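Local coordinates for periplasmic binding protein/LacI transcriptional regulator (Shewanella sp. ANA-3, PDB 5OCP), which binds L-arabinofuranose, in both its alpha and beta forms, as the periplasmic component of an arabinose ABC transporter, at residues 84-88 / 89-93. Sequence-based numbering, arbitrary orientation.
Sequences VVIVD and RNIKV. With AHR (alpha-L-arabinofuranose), chain I; FUB (beta-L-arabinofuranose), chain J.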
ATOM      1  N   VAL A  84      12.715 -11.736 -12.910  1.00 15.11           N
ATOM      2  CA  VAL A  84      11.833 -11.468 -11.809  1.00 15.58           C
ATOM      3  C   VAL A  84      11.658  -9.907 -11.703  1.00 15.09           C
ATOM      4  O   VAL A  84      12.614  -9.226 -11.690  1.00 14.95           O
ATOM      5  CB  VAL A  84      12.398 -12.018 -10.519  1.00 15.99           C
ATOM      6  CG1 VAL A  84      11.536 -11.617  -9.351  1.00 16.06           C
ATOM      7  CG2 VAL A  84      12.466 -13.533 -10.565  1.00 16.17           C
ATOM      8  N   VAL A  85      10.416  -9.431 -11.620  1.00 14.50           N
ATOM      9  CA  VAL A  85      10.182  -8.025 -11.338  1.00 13.74           C
ATOM     10  C   VAL A  85       9.537  -7.945  -9.955  1.00 14.70           C
ATOM     11  O   VAL A  85       8.600  -8.714  -9.636  1.00 14.18           O
ATOM     12  CB  VAL A  85       9.272  -7.450 -12.339  1.00 14.16           C
ATOM     13  CG1 VAL A  85       8.960  -5.987 -11.977  1.00 14.91           C
ATOM     14  CG2 VAL A  85       9.914  -7.538 -13.730  1.00 15.53           C
ATOM     15  N   ILE A  86      10.068  -7.043  -9.125  1.00 13.59           N
ATOM     16  CA  ILE A  86       9.471  -6.807  -7.840  1.00 13.47           C
ATOM     17  C   ILE A  86       8.545  -5.649  -7.982  1.00 14.72           C
ATOM     18  O   ILE A  86       8.872  -4.658  -8.641  1.00 13.48           O
ATOM     19  CB  ILE A  86      10.584  -6.447  -6.817  1.00 14.01           C
ATOM     20  CG1 ILE A  86      11.678  -7.502  -6.743  1.00 15.18           C
ATOM     21  CG2 ILE A  86      10.008  -6.169  -5.431  1.00 14.62           C
ATOM     22  CD1 ILE A  86      11.165  -8.893  -6.364  1.00 17.82           C
ATOM     23  N   VAL A  87       7.356  -5.702  -7.350  1.00 13.15           N
ATOM     24  CA  VAL A  87       6.401  -4.625  -7.379  1.00 12.70           C
ATOM     25  C   VAL A  87       5.888  -4.328  -5.948  1.00 13.21           C
ATOM     26  O   VAL A  87       5.841  -5.194  -5.098  1.00 12.80           O
ATOM     27  CB  VAL A  87       5.183  -4.899  -8.249  1.00 13.27           C
ATOM     28  CG1 VAL A  87       5.632  -5.007  -9.712  1.00 13.01           C
ATOM     29  CG2 VAL A  87       4.442  -6.153  -7.825  1.00 13.76           C
ATOM     30  N   ASP A  88       5.562  -3.076  -5.746  1.00 12.95           N
ATOM     31  CA  ASP A  88       4.849  -2.611  -4.544  1.00 13.57           C
ATOM     32  C   ASP A  88       5.838  -2.531  -3.415  1.00 13.57           C
ATOM     33  O   ASP A  88       6.537  -1.498  -3.306  1.00 14.22           O
ATOM     34  CB  ASP A  88       3.555  -3.426  -4.337  1.00 15.22           C
ATOM     35  CG  ASP A  88       2.982  -3.283  -2.910  1.00 16.34           C
ATOM     36  OD1 ASP A  88       3.183  -2.199  -2.281  1.00 15.39           O
ATOM     37  OD2 ASP A  88       2.385  -4.277  -2.373  1.00 17.26           O
ATOM     38  N   ARG A  89       5.999  -3.570  -2.615  1.00 12.84           N
ATOM     39  CA  ARG A  89       6.967  -3.562  -1.523  1.00 12.48           C
ATOM     40  C   ARG A  89       8.364  -3.921  -2.036  1.00 12.26           C
ATOM     41  O   ARG A  89       8.613  -3.945  -3.274  1.00 16.24           O
ATOM     42  CB  ARG A  89       6.498  -4.423  -0.354  1.00 12.23           C
ATOM     43  CG  ARG A  89       5.126  -3.998   0.138  1.00 12.27           C
ATOM     44  CD  ARG A  89       4.629  -4.892   1.268  1.00 11.99           C
ATOM     45  NE  ARG A  89       3.250  -4.475   1.674  1.00 11.85           N
ATOM     46  CZ  ARG A  89       2.491  -5.188   2.516  1.00 12.03           C
ATOM     47  NH1 ARG A  89       2.896  -6.337   3.029  1.00 13.01           N
ATOM     48  NH2 ARG A  89       1.226  -4.799   2.766  1.00 12.65           N
ATOM     49  N   ASN A  90       9.272  -4.046  -1.100  1.00 14.10           N
ATOM     50  CA  ASN A  90      10.679  -4.278  -1.485  1.00 13.63           C
ATOM     51  C   ASN A  90      11.172  -5.573  -0.876  1.00 16.09           C
ATOM     52  O   ASN A  90      10.651  -6.130   0.088  1.00 15.26           O
ATOM     53  CB  ASN A  90      11.599  -3.122  -1.035  1.00 15.41           C
ATOM     54  CG  ASN A  90      12.898  -3.007  -1.847  1.00 19.37           C
ATOM     55  OD1 ASN A  90      13.065  -3.653  -2.875  1.00 19.16           O
ATOM     56  ND2 ASN A  90      13.850  -2.247  -1.315  1.00 21.85           N
ATOM     57  N   ILE A  91      12.306  -6.024  -1.396  1.00 17.46           N
ATOM     58  CA  ILE A  91      13.042  -7.164  -0.850  1.00 19.79           C
ATOM     59  C   ILE A  91      14.417  -6.645  -0.398  1.00 20.68           C
ATOM     60  O   ILE A  91      14.880  -5.615  -0.896  1.00 25.03           O
ATOM     61  CB  ILE A  91      13.174  -8.288  -1.889  1.00 19.76           C
ATOM     62  CG1 ILE A  91      14.028  -7.844  -3.061  1.00 26.30           C
ATOM     63  CG2 ILE A  91      11.799  -8.799  -2.336  1.00 19.11           C
ATOM     64  CD1 ILE A  91      14.339  -8.932  -4.094  1.00 27.94           C
ATOM     65  N   LYS A  92      14.982  -7.254   0.614  1.00 20.88           N
ATOM     66  CA  LYS A  92      16.383  -6.977   0.975  1.00 26.36           C
ATOM     67  C   LYS A  92      17.253  -8.098   0.456  1.00 22.80           C
ATOM     68  O   LYS A  92      17.169  -9.219   0.957  1.00 25.50           O
ATOM     69  CB  LYS A  92      16.531  -6.809   2.493  1.00 32.20           C
ATOM     70  CG  LYS A  92      15.878  -5.555   3.038  1.00 41.90           C
ATOM     71  CD  LYS A  92      16.362  -4.229   2.487  1.00 48.82           C
ATOM     72  CE  LYS A  92      15.564  -3.062   3.054  1.00 54.24           C
ATOM     73  NZ  LYS A  92      15.856  -2.758   4.493  1.00 55.95           N
ATOM     74  N   VAL A  93      18.018  -7.843  -0.580  1.00 22.04           N
ATOM     75  CA  VAL A  93      18.958  -8.819  -1.067  1.00 23.49           C
ATOM     76  C   VAL A  93      20.297  -8.145  -1.278  1.00 25.24           C
ATOM     77  O   VAL A  93      20.371  -6.981  -1.447  1.00 27.38           O
ATOM     78  CB  VAL A  93      18.527  -9.526  -2.348  1.00 26.77           C
ATOM     79  CG1 VAL A  93      17.344 -10.400  -2.083  1.00 31.58           C
ATOM     80  CG2 VAL A  93      18.244  -8.569  -3.450  1.00 28.04           C
TER
HETATM   81  O5  AHR I 407       2.126  -2.209   0.065  0.50  9.68           O
HETATM   82  C5  AHR I 407       1.059  -1.323  -0.076  0.50  9.29           C
HETATM   83  C4  AHR I 407       0.193  -1.337   1.171  0.50  9.24           C
HETATM   84  O4  AHR I 407      -0.213  -2.646   1.493  0.50  8.99           O
HETATM   85  C3  AHR I 407      -1.070  -0.472   1.000  0.50  9.08           C
HETATM   86  O3  AHR I 407      -0.750   0.847   1.302  0.50  9.41           O
HETATM   87  C2  AHR I 407      -1.995  -1.187   1.971  0.50  9.17           C
HETATM   88  O2  AHR I 407      -3.363  -0.970   1.788  0.50  9.41           O
HETATM   89  C1  AHR I 407      -1.642  -2.626   1.637  0.50  9.47           C
HETATM   90  O1  AHR I 407      -1.995  -3.408   2.660  0.50 10.09           O
HETATM   91  O5  FUB J 408       2.125  -2.208   0.065  0.50 14.06           O
HETATM   92  C5  FUB J 408       1.054  -1.327  -0.073  0.50 12.97           C
HETATM   93  C4  FUB J 408       0.185  -1.346   1.174  0.50 12.74           C
HETATM   94  O4  FUB J 408      -0.213  -2.652   1.515  0.50 12.21           O
HETATM   95  C3  FUB J 408      -1.080  -0.490   1.006  0.50 12.38           C
HETATM   96  O3  FUB J 408      -0.753   0.835   1.291  0.50 12.84           O
HETATM   97  C2  FUB J 408      -1.992  -1.155   2.030  0.50 12.46           C
HETATM   98  O2  FUB J 408      -3.368  -0.963   1.796  0.50 12.95           O
HETATM   99  C1  FUB J 408      -1.541  -2.614   2.070  0.50 12.39           C
HETATM  100  O1  FUB J 408      -2.323  -3.294   1.218  0.50 13.65           O
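Asp88 and Arg89 meet at the sugar hydroxymethyl oxygen O5, the same in the alpha and beta anomers of arabinofuranose. Asp88 OD1 comes within 2.6 Å of O5, while Arg89 NE donates to it in the guanidinium plane, at 3.0 Å, with an N-H...O angle of 164°. Arg89 NH2 makes a second, nearly straight bond to ring oxygen O4 (2.9 Å), so one edge of the guanidinium spans both oxygens. Its chain, extended from CG to NE, carries this edge to the sugar. Asp88 OD2 lies 4.1 Å from Arg89 NE, well out of the guanidinium plane; its salt bridge is with Arg15, and Arg89 NH1 is held by the carbonyl of Val65. After Asp88 the chain reverses direction, bringing Ile91 back to Ile86 of strand 84-87: Ile86 CG2 packs 3.4 Å from Arg89 O, a carbonyl that accepts a hydrogen bond from Arg102, and Ile86 CD1 meets Ile91 CD1 at 3.9 Å. A leucine in place of Arg89 would probably leave O4 and O5 without these donors and Val65 O without its mate. The sugar sits off the C-terminal end of strand 84-87 in a parallel sheet, as in other periplasmic sugar-binding proteins, and that neither O4 nor O5 is the anomeric hydroxyl is consistent with the same grip on both anomers.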